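Local coordinates for StAR-related lipid transfer protein 5 (Homo sapiens, PDB 2R55), which probably binds cholesterol or other sterols in its START domain and may carry lipids between places inside the cell, at residues Leu36-Asp41 / Phe193-Leu198; Glu81-Val86 / Gly146-Asn151; Asp98-Gly103 / Pro212-Arg217; Phe177-Pro182 / Lys187-Thr192. All coordinates share one frame; numbering follows the deposited sequence.

Contact 1: Leu36-Asp41 / Phe193-Leu198; sequences LQYRRD and FFHTDL
Y38, near the C-terminal end of helix 21-40, reaches F193 and H195 of strand 188-197 with two different parts of its side chain. Its CB sits over one face of the F193 ring in a CH-pi contact, 3.9 Å from the ring centroid and 18° off the normal. With CG anti to the carbonyl carbon (chi1 -59°), the phenol ring beyond it turns an edge to the face of F193. This makes an edge-to-face pair with centroids 5.7 Å apart and planes at 56°. The phenol end continues to H195, where Y38 OH lies in the imidazole plane at its edge, 3.0 Å from H195 CE1. H195 is itself gripped at both nitrogens, ND1 by the carbonyl of P173 and NE2 by S61 OG, which fixes the rotation of its ring. The three rings thus form a buried aromatic cluster between the N-terminal helix and the curved sheet of the helix-grip fold of START domains; F194, the next residue after F193, pairs edge-to-face with F218 of helix 204-227. After Y38 comes R39, whose CA packs 3.9 Å from F193 CZ. Its CB passes beside the same ring, with 4.4 Å between R39 CB and F193 CE2, before the chain leads away and its NE forms a salt bridge with E179.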
loop_
_atom_site.group_PDB
_atom_site.type_symbol
_atom_site.label_atom_id
_atom_site.label_comp_id
_atom_site.label_asym_id
_atom_site.label_seq_id
_atom_site.Cartn_x
_atom_site.Cartn_y
_atom_site.Cartn_z
ATOM N N LEU A 36 -3.775 -10.203 7.062
ATOM C CA LEU A 36 -3.097 -11.189 7.885
ATOM C C LEU A 36 -2.936 -12.529 7.157
ATOM O O LEU A 36 -1.866 -13.151 7.210
ATOM C CB LEU A 36 -3.802 -11.351 9.234
ATOM C CG LEU A 36 -2.974 -12.016 10.350
ATOM C CD1 LEU A 36 -1.618 -11.304 10.545
ATOM C CD2 LEU A 36 -3.750 -12.137 11.687
ATOM N N GLN A 37 -3.982 -12.951 6.448
ATOM C CA GLN A 37 -3.926 -14.199 5.709
ATOM C C GLN A 37 -2.959 -14.105 4.520
ATOM O O GLN A 37 -2.205 -15.051 4.269
ATOM C CB GLN A 37 -5.335 -14.702 5.329
ATOM C CG GLN A 37 -5.617 -16.197 5.701
ATOM C CD GLN A 37 -5.286 -16.548 7.173
ATOM O OE1 GLN A 37 -5.313 -15.682 8.070
ATOM N NE2 GLN A 37 -4.975 -17.828 7.422
ATOM N N TYR A 38 -2.921 -12.952 3.844
ATOM C CA TYR A 38 -1.941 -12.722 2.776
ATOM C C TYR A 38 -0.498 -12.805 3.303
ATOM O O TYR A 38 0.414 -13.131 2.553
ATOM C CB TYR A 38 -2.066 -11.329 2.137
ATOM C CG TYR A 38 -3.370 -10.927 1.479
ATOM C CD1 TYR A 38 -4.279 -11.863 1.014
ATOM C CD2 TYR A 38 -3.661 -9.584 1.287
ATOM C CE1 TYR A 38 -5.464 -11.461 0.407
ATOM C CE2 TYR A 38 -4.826 -9.185 0.695
ATOM C CZ TYR A 38 -5.726 -10.129 0.250
ATOM O OH TYR A 38 -6.889 -9.724 -0.344
ATOM N N ARG A 39 -0.283 -12.466 4.569
ATOM C CA ARG A 39 1.061 -12.409 5.101
ATOM C C ARG A 39 1.546 -13.817 5.417
ATOM O O ARG A 39 2.733 -14.142 5.255
ATOM C CB ARG A 39 1.098 -11.519 6.347
ATOM C CG ARG A 39 2.420 -11.502 7.116
ATOM C CD ARG A 39 3.584 -11.156 6.228
ATOM N NE ARG A 39 4.858 -11.175 6.945
ATOM C CZ ARG A 39 5.680 -12.221 7.013
ATOM N NH1 ARG A 39 5.378 -13.356 6.390
ATOM N NH2 ARG A 39 6.812 -12.108 7.689
ATOM N N ARG A 40 0.620 -14.657 5.858
ATOM C CA ARG A 40 0.959 -16.001 6.278
ATOM C C ARG A 40 1.005 -16.943 5.091
ATOM O O ARG A 40 1.863 -17.808 5.038
ATOM C CB ARG A 40 -0.026 -16.485 7.322
ATOM C CG ARG A 40 0.017 -15.645 8.582
ATOM C CD ARG A 40 -1.242 -15.830 9.448
ATOM N NE ARG A 40 -0.938 -15.353 10.789
ATOM C CZ ARG A 40 -1.791 -15.296 11.809
ATOM N NH1 ARG A 40 -1.364 -14.854 12.989
ATOM N NH2 ARG A 40 -3.059 -15.666 11.657
ATOM N N ASP A 41 0.110 -16.763 4.126
ATOM C CA ASP A 41 0.002 -17.720 3.029
ATOM C C ASP A 41 1.329 -17.856 2.296
ATOM O O ASP A 41 2.009 -16.860 2.028
ATOM C CB ASP A 41 -1.070 -17.303 2.018
ATOM C CG ASP A 41 -2.488 -17.441 2.544
ATOM O OD1 ASP A 41 -2.758 -18.248 3.475
ATOM O OD2 ASP A 41 -3.368 -16.748 1.984
ATOM N N PHE A 193 1.694 -5.246 0.456
ATOM C CA PHE A 193 0.830 -5.770 -0.574
ATOM C C PHE A 193 0.199 -4.648 -1.364
ATOM O O PHE A 193 -0.428 -3.759 -0.795
ATOM C CB PHE A 193 -0.247 -6.658 0.042
ATOM C CG PHE A 193 0.304 -7.824 0.767
ATOM C CD1 PHE A 193 0.658 -8.970 0.081
ATOM C CD2 PHE A 193 0.528 -7.760 2.132
ATOM C CE1 PHE A 193 1.199 -10.041 0.749
ATOM C CE2 PHE A 193 1.074 -8.833 2.806
ATOM C CZ PHE A 193 1.404 -9.979 2.114
ATOM N N PHE A 194 0.388 -4.703 -2.680
ATOM C CA PHE A 194 -0.288 -3.822 -3.625
ATOM C C PHE A 194 -1.409 -4.620 -4.245
ATOM O O PHE A 194 -1.188 -5.730 -4.735
ATOM C CB PHE A 194 0.697 -3.372 -4.699
ATOM C CG PHE A 194 1.631 -2.302 -4.242
ATOM C CD1 PHE A 194 1.604 -1.850 -2.921
ATOM C CD2 PHE A 194 2.561 -1.767 -5.109
ATOM C CE1 PHE A 194 2.472 -0.850 -2.500
ATOM C CE2 PHE A 194 3.432 -0.769 -4.685
ATOM C CZ PHE A 194 3.386 -0.315 -3.385
ATOM N N HIS A 195 -2.615 -4.076 -4.205
ATOM C CA HIS A 195 -3.795 -4.833 -4.608
ATOM C C HIS A 195 -4.670 -3.902 -5.381
ATOM O O HIS A 195 -5.819 -3.648 -5.019
ATOM C CB HIS A 195 -4.546 -5.286 -3.369
ATOM C CG HIS A 195 -5.336 -6.541 -3.561
ATOM N ND1 HIS A 195 -5.805 -7.282 -2.501
ATOM C CD2 HIS A 195 -5.727 -7.193 -4.682
ATOM C CE1 HIS A 195 -6.461 -8.331 -2.964
ATOM N NE2 HIS A 195 -6.428 -8.301 -4.281
ATOM N N THR A 196 -4.113 -3.379 -6.453
ATOM C CA THR A 196 -4.640 -2.165 -7.047
ATOM C C THR A 196 -5.404 -2.460 -8.300
ATOM O O THR A 196 -4.950 -3.241 -9.129
ATOM C CB THR A 196 -3.490 -1.257 -7.372
ATOM O OG1 THR A 196 -2.870 -0.875 -6.144
ATOM C CG2 THR A 196 -3.952 -0.018 -8.142
ATOM N N ASP A 197 -6.572 -1.846 -8.426
ATOM C CA ASP A 197 -7.269 -1.828 -9.709
ATOM C C ASP A 197 -7.103 -0.449 -10.321
ATOM O O ASP A 197 -7.791 0.507 -9.955
ATOM C CB ASP A 197 -8.747 -2.154 -9.550
ATOM C CG ASP A 197 -9.470 -2.208 -10.868
ATOM O OD1 ASP A 197 -8.809 -2.218 -11.928
ATOM O OD2 ASP A 197 -10.717 -2.249 -10.858
ATOM N N LEU A 198 -6.167 -0.337 -11.246
ATOM C CA LEU A 198 -6.007 0.896 -11.994
ATOM C C LEU A 198 -7.286 1.350 -12.671
ATOM O O LEU A 198 -7.503 2.554 -12.835
ATOM C CB LEU A 198 -4.869 0.753 -12.985
ATOM C CG LEU A 198 -3.532 0.710 -12.218
ATOM C CD1 LEU A 198 -2.402 0.389 -13.179
ATOM C CD2 LEU A 198 -3.270 1.994 -11.438
#

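Contact 2: Glu81-Val86 / Gly146-Asn151; sequences EVWDCV and GTISSN
W83 and I148 meet because each places its reaching group anti to its own backbone N: in W83 the torsion (chi1 168°) swings the indole out from helix 79-86, and in I148 it sends CG2, rather than the longer CG1 branch, to the ring. That methyl stands over the centre of the six-membered ring, I148 CG2 lying 3.6 Å from the centroid and 4° off the normal. It is a centred CH-pi contact, with the two side chains crossing at about a right angle. The far end of the indole runs on to the backbone of the strand. W83 CH2 comes within 3.5 Å of S149 O, while S150 N lies at the ring edge, 4.0 Å from W83 CZ3. S150 adds its CB, 4.2 Å from W83 CH2; its hydroxyl is bonded to the backbone N of C176 on the adjoining strand. S149 points away from the helix, and its OG accepts a bond from N151 ND2 at 2.7 Å. Replacing W83 with an alanine would probably open a gap beneath I148 CG2 and leave the helix with little hold on this strand. C178 also touches the indole, widening its seat to strand 167-180. Helix and strand run nearly parallel, their local axes 13° apart and 10.0 Å from each other. Such packing of a short helix onto the concave face of the curved sheet, beside the long C-terminal helix, belongs to the helix-grip fold of START domains.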
loop_
_atom_site.group_PDB
_atom_site.type_symbol
_atom_site.label_atom_id
_atom_site.label_comp_id
_atom_site.label_asym_id
_atom_site.label_seq_id
_atom_site.Cartn_x
_atom_site.Cartn_y
_atom_site.Cartn_z
ATOM N N GLU A 81 10.633 4.698 12.676
ATOM C CA GLU A 81 11.074 5.465 11.522
ATOM C C GLU A 81 10.430 4.932 10.245
ATOM O O GLU A 81 9.879 5.705 9.452
ATOM C CB GLU A 81 12.599 5.441 11.402
ATOM C CG GLU A 81 13.297 6.639 12.042
ATOM C CD GLU A 81 14.798 6.435 12.195
ATOM O OE1 GLU A 81 15.285 5.325 11.885
ATOM O OE2 GLU A 81 15.497 7.382 12.636
ATOM N N VAL A 82 10.469 3.608 10.059
ATOM C CA VAL A 82 9.898 3.010 8.854
ATOM C C VAL A 82 8.403 3.205 8.852
ATOM O O VAL A 82 7.813 3.385 7.797
ATOM C CB VAL A 82 10.235 1.501 8.657
ATOM C CG1 VAL A 82 11.645 1.189 9.103
ATOM C CG2 VAL A 82 9.240 0.618 9.370
ATOM N N TRP A 83 7.792 3.180 10.031
ATOM C CA TRP A 83 6.352 3.338 10.107
ATOM C C TRP A 83 5.981 4.778 9.799
ATOM O O TRP A 83 5.075 5.032 9.001
ATOM C CB TRP A 83 5.785 2.887 11.449
ATOM C CG TRP A 83 4.366 3.303 11.641
ATOM C CD1 TRP A 83 3.919 4.352 12.381
ATOM C CD2 TRP A 83 3.202 2.699 11.058
ATOM N NE1 TRP A 83 2.551 4.441 12.308
ATOM C CE2 TRP A 83 2.083 3.434 11.507
ATOM C CE3 TRP A 83 2.995 1.607 10.213
ATOM C CZ2 TRP A 83 0.776 3.108 11.142
ATOM C CZ3 TRP A 83 1.701 1.298 9.844
ATOM C CH2 TRP A 83 0.606 2.048 10.308
ATOM N N ASP A 84 6.708 5.716 10.398
ATOM C CA ASP A 84 6.501 7.136 10.102
ATOM C C ASP A 84 6.487 7.465 8.615
ATOM O O ASP A 84 5.787 8.378 8.180
ATOM C CB ASP A 84 7.508 8.009 10.839
ATOM C CG ASP A 84 6.919 8.612 12.086
ATOM O OD1 ASP A 84 5.666 8.364 12.282
ATOM O OD2 ASP A 84 7.689 9.319 12.863
ATOM N N CYS A 85 7.256 6.700 7.849
ATOM C CA CYS A 85 7.309 6.842 6.406
ATOM C C CYS A 85 6.035 6.401 5.692
ATOM O O CYS A 85 5.543 7.111 4.801
ATOM C CB CYS A 85 8.495 6.063 5.860
ATOM S SG CYS A 85 10.068 6.739 6.375
ATOM N N VAL A 86 5.500 5.247 6.081
ATOM C CA VAL A 86 4.378 4.643 5.347
ATOM C C VAL A 86 3.025 4.867 6.017
ATOM O O VAL A 86 1.992 4.663 5.407
ATOM C CB VAL A 86 4.585 3.129 5.109
ATOM C CG1 VAL A 86 5.884 2.866 4.339
ATOM C CG2 VAL A 86 4.565 2.365 6.440
ATOM N N GLY A 146 4.763 -6.621 18.170
ATOM C CA GLY A 146 5.249 -5.268 17.953
ATOM C C GLY A 146 4.901 -4.772 16.560
ATOM O O GLY A 146 4.862 -3.561 16.308
ATOM N N THR A 147 4.656 -5.717 15.655
ATOM C CA THR A 147 4.248 -5.410 14.300
ATOM C C THR A 147 3.183 -4.319 14.300
ATOM O O THR A 147 2.220 -4.369 15.072
ATOM C CB THR A 147 3.744 -6.678 13.553
ATOM O OG1 THR A 147 4.821 -7.610 13.416
ATOM C CG2 THR A 147 3.244 -6.343 12.170
ATOM N N ILE A 148 3.404 -3.311 13.459
ATOM C CA ILE A 148 2.420 -2.282 13.190
ATOM C C ILE A 148 2.055 -2.490 11.721
ATOM O O ILE A 148 2.934 -2.738 10.891
ATOM C CB ILE A 148 2.988 -0.861 13.445
ATOM C CG1 ILE A 148 3.829 -0.829 14.730
ATOM C CG2 ILE A 148 1.858 0.158 13.559
ATOM C CD1 ILE A 148 4.629 0.444 14.952
ATOM N N SER A 149 0.767 -2.418 11.397
ATOM C CA SER A 149 0.330 -2.648 10.020
ATOM C C SER A 149 -0.639 -1.591 9.500
ATOM O O SER A 149 -1.322 -0.910 10.283
ATOM C CB SER A 149 -0.303 -4.031 9.875
ATOM O OG SER A 149 -1.690 -3.984 10.160
ATOM N N SER A 150 -0.695 -1.462 8.171
ATOM C CA SER A 150 -1.676 -0.607 7.549
ATOM C C SER A 150 -2.514 -1.462 6.640
ATOM O O SER A 150 -2.001 -2.333 5.926
ATOM C CB SER A 150 -1.027 0.556 6.789
ATOM O OG SER A 150 -0.063 0.112 5.850
ATOM N N ASN A 151 -3.812 -1.200 6.665
ATOM C CA ASN A 151 -4.787 -2.057 6.020
ATOM C C ASN A 151 -5.808 -1.168 5.343
ATOM O O ASN A 151 -6.619 -0.512 5.993
ATOM C CB ASN A 151 -5.457 -2.954 7.066
ATOM C CG ASN A 151 -4.444 -3.768 7.896
ATOM O OD1 ASN A 151 -4.025 -4.854 7.501
ATOM N ND2 ASN A 151 -4.070 -3.243 9.043
#

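Contact 3: Asp98-Gly103 / Pro212-Arg217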
loop_
_atom_site.group_PDB
_atom_site.type_symbol
_atom_site.label_atom_id
_atom_site.label_comp_id
_atom_site.label_asym_id
_atom_site.label_seq_id
_atom_site.Cartn_x
_atom_site.Cartn_y
_atom_site.Cartn_z
ATOM N N ASP A 98 7.706 8.854 -1.998
ATOM C CA ASP A 98 7.141 7.835 -2.886
ATOM C C ASP A 98 6.797 8.388 -4.264
ATOM O O ASP A 98 5.804 9.105 -4.427
ATOM C CB ASP A 98 5.911 7.187 -2.249
ATOM C CG ASP A 98 5.331 6.061 -3.098
ATOM O OD1 ASP A 98 6.078 5.358 -3.822
ATOM O OD2 ASP A 98 4.107 5.871 -3.019
ATOM N N GLU A 99 7.608 8.035 -5.259
ATOM C CA GLU A 99 7.443 8.575 -6.613
ATOM C C GLU A 99 6.022 8.417 -7.158
ATOM O O GLU A 99 5.627 9.139 -8.063
ATOM C CB GLU A 99 8.483 7.987 -7.590
ATOM C CG GLU A 99 8.348 6.485 -7.871
ATOM C CD GLU A 99 8.988 6.034 -9.189
ATOM O OE1 GLU A 99 9.978 6.653 -9.637
ATOM O OE2 GLU A 99 8.497 5.035 -9.770
ATOM N N ASN A 100 5.265 7.480 -6.577
ATOM C CA ASN A 100 3.912 7.146 -7.033
ATOM C C ASN A 100 2.758 7.828 -6.310
ATOM O O ASN A 100 1.599 7.388 -6.419
ATOM C CB ASN A 100 3.702 5.640 -6.976
ATOM C CG ASN A 100 3.809 4.997 -8.325
ATOM O OD1 ASN A 100 3.514 5.613 -9.346
ATOM N ND2 ASN A 100 4.223 3.742 -8.343
ATOM N N VAL A 101 3.070 8.896 -5.585
ATOM C CA VAL A 101 2.087 9.593 -4.768
ATOM C C VAL A 101 2.314 11.091 -4.872
ATOM O O VAL A 101 3.409 11.580 -4.603
ATOM C CB VAL A 101 2.133 9.116 -3.274
ATOM C CG1 VAL A 101 1.475 10.132 -2.333
ATOM C CG2 VAL A 101 1.471 7.749 -3.121
ATOM N N THR A 102 1.271 11.809 -5.264
ATOM C CA THR A 102 1.341 13.255 -5.406
ATOM C C THR A 102 0.453 13.970 -4.396
ATOM O O THR A 102 0.782 15.067 -3.945
ATOM C CB THR A 102 0.976 13.710 -6.836
ATOM O OG1 THR A 102 -0.079 12.888 -7.352
ATOM C CG2 THR A 102 2.176 13.580 -7.751
ATOM N N GLY A 103 -0.664 13.342 -4.040
ATOM C CA GLY A 103 -1.627 13.936 -3.117
ATOM C C GLY A 103 -2.182 12.950 -2.105
ATOM O O GLY A 103 -2.759 11.941 -2.473
ATOM N N PRO A 212 5.156 -4.952 -10.677
ATOM C CA PRO A 212 6.446 -5.465 -10.206
ATOM C C PRO A 212 7.452 -4.338 -9.981
ATOM O O PRO A 212 7.965 -4.165 -8.864
ATOM C CB PRO A 212 6.922 -6.338 -11.365
ATOM C CG PRO A 212 5.708 -6.711 -12.104
ATOM C CD PRO A 212 4.609 -5.762 -11.776
ATOM N N ARG A 213 7.687 -3.567 -11.040
ATOM C CA ARG A 213 8.635 -2.464 -11.051
ATOM C C ARG A 213 8.258 -1.393 -10.050
ATOM O O ARG A 213 9.123 -0.749 -9.461
ATOM C CB ARG A 213 8.693 -1.839 -12.443
ATOM C CG ARG A 213 9.267 -2.745 -13.525
ATOM C CD ARG A 213 10.221 -1.964 -14.479
ATOM N NE ARG A 213 9.525 -0.947 -15.271
ATOM C CZ ARG A 213 10.126 -0.011 -16.012
ATOM N NH1 ARG A 213 11.460 0.064 -16.086
ATOM N NH2 ARG A 213 9.386 0.862 -16.688
ATOM N N SER A 214 6.957 -1.215 -9.859
ATOM C CA SER A 214 6.436 -0.217 -8.941
ATOM C C SER A 214 6.840 -0.583 -7.512
ATOM O O SER A 214 7.240 0.284 -6.736
ATOM C CB SER A 214 4.909 -0.125 -9.082
ATOM O OG SER A 214 4.380 1.030 -8.450
ATOM N N MET A 215 6.771 -1.878 -7.192
ATOM C CA MET A 215 7.160 -2.387 -5.865
ATOM C C MET A 215 8.664 -2.280 -5.554
ATOM O O MET A 215 9.037 -1.870 -4.462
ATOM C CB MET A 215 6.679 -3.828 -5.695
ATOM C CG MET A 215 6.864 -4.414 -4.294
ATOM S SD MET A 215 5.550 -3.976 -3.141
ATOM C CE MET A 215 4.213 -5.004 -3.712
ATOM N N THR A 216 9.516 -2.658 -6.507
ATOM C CA THR A 216 10.978 -2.569 -6.325
ATOM C C THR A 216 11.480 -1.119 -6.174
ATOM O O THR A 216 12.440 -0.857 -5.441
ATOM C CB THR A 216 11.746 -3.218 -7.481
ATOM O OG1 THR A 216 11.465 -2.507 -8.697
ATOM C CG2 THR A 216 11.365 -4.685 -7.621
ATOM N N ARG A 217 10.811 -0.204 -6.870
ATOM C CA ARG A 217 11.046 1.232 -6.760
ATOM C C ARG A 217 10.532 1.800 -5.444
ATOM O O ARG A 217 11.122 2.731 -4.882
ATOM C CB ARG A 217 10.360 1.967 -7.931
ATOM C CG ARG A 217 11.275 2.263 -9.098
ATOM C CD ARG A 217 10.575 2.061 -10.447
ATOM N NE ARG A 217 11.228 2.846 -11.507
ATOM C CZ ARG A 217 12.421 2.566 -12.036
ATOM N NH1 ARG A 217 13.120 1.499 -11.631
ATOM N NH2 ARG A 217 12.921 3.361 -12.971
#
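The guanidinium of R217 receives E99 OE2 at its edge, near its plane, while the carboxylate is turned steeply against it, the two planes 73° apart. The resulting salt bridge is long, at 3.9 Å from E99 OE2 to R217 NE. The same oxygen lies alongside the aliphatic part of the arginine, with E99 OE2 3.7 Å from R217 CD, making this a loose ion pair resting on methylenes rather than a two-pronged clasp. A second flat group, the amide of N100, brings ND2 to 2.7 Å from S214 OG, but at an angle too poor for a hydrogen bond. The serine hydroxyl reaches that position by standing anti to its backbone N (chi1 -166°). E99 and N100 are the two central residues of a type I beta turn running from D98 to V101, closed by the 3.0 Å bond from V101 N to D98 O, and the turn presents both side chains to the helix. The turn also meets helix 204-227 beyond these residues: D98 touches F218, E99 touches N221 and N100 touches F210. Away from the turn, M215 packs on T192 and F194 of strand 188-197 and on V56 of strand 54-60, leaving the helix between the 98-103 loop and the sheet.

Contact 4: Phe177-Pro182 / Lys187-Thr192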
loop_
_atom_site.group_PDB
_atom_site.type_symbol
_atom_site.label_atom_id
_atom_site.label_comp_id
_atom_site.label_asym_id
_atom_site.label_seq_id
_atom_site.Cartn_x
_atom_site.Cartn_y
_atom_site.Cartn_z
ATOM N N PHE A 177 2.972 -4.321 6.445
ATOM C CA PHE A 177 3.354 -4.876 7.742
ATOM C C PHE A 177 4.762 -4.387 8.144
ATOM O O PHE A 177 5.747 -4.624 7.429
ATOM C CB PHE A 177 3.317 -6.404 7.695
ATOM C CG PHE A 177 1.932 -6.981 7.640
ATOM C CD1 PHE A 177 1.300 -7.197 6.418
ATOM C CD2 PHE A 177 1.261 -7.332 8.814
ATOM C CE1 PHE A 177 0.005 -7.759 6.353
ATOM C CE2 PHE A 177 -0.027 -7.881 8.766
ATOM C CZ PHE A 177 -0.662 -8.093 7.516
ATOM N N CYS A 178 4.847 -3.678 9.265
ATOM C CA CYS A 178 6.140 -3.259 9.823
ATOM C C CYS A 178 6.478 -4.157 11.012
ATOM O O CYS A 178 5.853 -4.038 12.060
ATOM C CB CYS A 178 6.075 -1.802 10.287
ATOM S SG CYS A 178 5.731 -0.559 9.021
ATOM N N GLU A 179 7.455 -5.052 10.842
ATOM C CA GLU A 179 7.720 -6.120 11.832
ATOM C C GLU A 179 9.101 -5.992 12.464
ATOM O O GLU A 179 10.108 -6.051 11.760
ATOM C CB GLU A 179 7.569 -7.533 11.221
ATOM C CG GLU A 179 6.406 -7.693 10.214
ATOM C CD GLU A 179 6.430 -9.019 9.431
ATOM O OE1 GLU A 179 7.520 -9.574 9.159
ATOM O OE2 GLU A 179 5.345 -9.508 9.075
ATOM N N PRO A 180 9.152 -5.842 13.801
ATOM C CA PRO A 180 10.430 -5.739 14.522
ATOM C C PRO A 180 11.195 -7.065 14.470
ATOM O O PRO A 180 10.574 -8.131 14.335
ATOM C CB PRO A 180 9.996 -5.414 15.952
ATOM C CG PRO A 180 8.618 -6.012 16.064
ATOM C CD PRO A 180 7.997 -5.787 14.716
ATOM N N LEU A 181 12.525 -6.979 14.566
ATOM C CA LEU A 181 13.419 -8.120 14.353
ATOM C C LEU A 181 14.337 -8.338 15.537
ATOM O O LEU A 181 14.995 -7.397 15.974
ATOM C CB LEU A 181 14.270 -7.901 13.100
ATOM C CG LEU A 181 13.890 -8.611 11.799
ATOM C CD1 LEU A 181 12.387 -8.664 11.581
ATOM C CD2 LEU A 181 14.592 -7.950 10.630
ATOM N N PRO A 182 14.394 -9.583 16.059
ATOM C CA PRO A 182 15.236 -9.879 17.211
ATOM C C PRO A 182 16.641 -10.264 16.773
ATOM O O PRO A 182 17.622 -9.867 17.460
ATOM C CB PRO A 182 14.540 -11.083 17.861
ATOM C CG PRO A 182 13.481 -11.554 16.878
ATOM C CD PRO A 182 13.670 -10.781 15.602
ATOM N N LYS A 187 17.082 -3.422 13.191
ATOM C CA LYS A 187 16.503 -3.351 11.834
ATOM C C LYS A 187 14.994 -3.668 11.819
ATOM O O LYS A 187 14.417 -3.987 12.861
ATOM C CB LYS A 187 17.241 -4.302 10.885
ATOM C CG LYS A 187 18.682 -3.922 10.575
ATOM C CD LYS A 187 19.649 -4.661 11.499
ATOM C CE LYS A 187 21.039 -4.053 11.486
ATOM N NZ LYS A 187 21.883 -4.695 12.525
ATOM N N THR A 188 14.363 -3.596 10.636
ATOM C CA THR A 188 12.911 -3.811 10.483
ATOM C C THR A 188 12.534 -4.546 9.182
ATOM O O THR A 188 13.014 -4.198 8.101
ATOM C CB THR A 188 12.123 -2.470 10.534
ATOM O OG1 THR A 188 12.612 -1.646 11.605
ATOM C CG2 THR A 188 10.624 -2.718 10.734
ATOM N N ASN A 189 11.666 -5.548 9.295
ATOM C CA ASN A 189 11.166 -6.284 8.146
ATOM C C ASN A 189 9.886 -5.613 7.663
ATOM O O ASN A 189 8.967 -5.359 8.464
ATOM C CB ASN A 189 10.898 -7.751 8.509
ATOM C CG ASN A 189 10.807 -8.661 7.289
ATOM O OD1 ASN A 189 11.820 -9.038 6.691
ATOM N ND2 ASN A 189 9.584 -9.041 6.936
ATOM N N LEU A 190 9.850 -5.308 6.362
ATOM C CA LEU A 190 8.705 -4.680 5.716
ATOM C C LEU A 190 8.118 -5.564 4.604
ATOM O O LEU A 190 8.766 -5.796 3.563
ATOM C CB LEU A 190 9.092 -3.315 5.134
ATOM C CG LEU A 190 8.021 -2.533 4.354
ATOM C CD1 LEU A 190 6.857 -2.114 5.257
ATOM C CD2 LEU A 190 8.602 -1.320 3.674
ATOM N N VAL A 191 6.889 -6.034 4.830
ATOM C CA VAL A 191 6.138 -6.803 3.839
ATOM C C VAL A 191 4.920 -5.982 3.418
ATOM O O VAL A 191 4.115 -5.553 4.266
ATOM C CB VAL A 191 5.703 -8.175 4.387
ATOM C CG1 VAL A 191 5.178 -9.073 3.256
ATOM C CG2 VAL A 191 6.857 -8.845 5.088
ATOM N N THR A 192 4.809 -5.736 2.114
ATOM C CA THR A 192 3.780 -4.851 1.601
ATOM C C THR A 192 2.995 -5.547 0.510
ATOM O O THR A 192 3.559 -6.314 -0.287
ATOM C CB THR A 192 4.351 -3.570 0.973
ATOM O OG1 THR A 192 5.070 -3.910 -0.216
ATOM C CG2 THR A 192 5.271 -2.815 1.921
#
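F177 and V191 face each other as an antiparallel hydrogen-bonded pair: F177 N gives a nearly straight 2.8 Å bond to V191 O (173° at the hydrogen), and V191 N answers to F177 O at 3.2 Å. E179 and N189 repeat the pattern two residues on, with E179 N to N189 O at 2.8 Å and N189 N to E179 O at 3.0 Å. N189 CG stands anti to its backbone N (chi1 -162°), while E179 CG is anti to the carbonyl carbon and its chain runs extended, which lays amide and carboxylate alongside each other, their planes only 23° apart; N189 ND2 makes a weak 3.1 Å bond to E179 OE1. The other carboxylate oxygen, OE2, belongs to a salt bridge with R39 of the N-terminal helix. A leucine in place of E179 would probably leave R39 NE without its carboxylate mate and N189 ND2 without this partner. Between the two pairs, L190 CA directs its hydrogen at F177 O from 3.4 Å. Packing completes the ladder: L181 CD1 presses 3.5 Å from N189 CB, while C178 SG and L190 CD1 meet at 4.2 Å across the non-hydrogen-bonded pair. F177, E179, N189 and V191 lie on the sheet face turned to helix 21-40; C178 and L190 lie on the other, against helices 79-86 and 204-227. This is an antiparallel beta hairpin, formed by the last two strands of the START domain before its C-terminal helix.

In the fold
From the N terminus, helix 21-40 opens contact 1, whose long loop closes only at strand 188-197 and holds both contact 2 and contact 4. Contact 2 closes first, joining helix 79-86 to strand 148-154; contact 4, a tight hairpin, follows in series, and the probable hydrogen bond from C178 N to I148 O links the two through adjacent strands. Contact 3 opens at 98-103, inside the loop of contact 2, and closes last, on helix 204-227, so it crosses contacts 1 and 2 while enclosing contact 4. Contact 1 ties the N-terminal helix to one side of the sheet, contact 2 ties helix 79-86 to the other, and contact 3 joins a loop to the C-terminal helix.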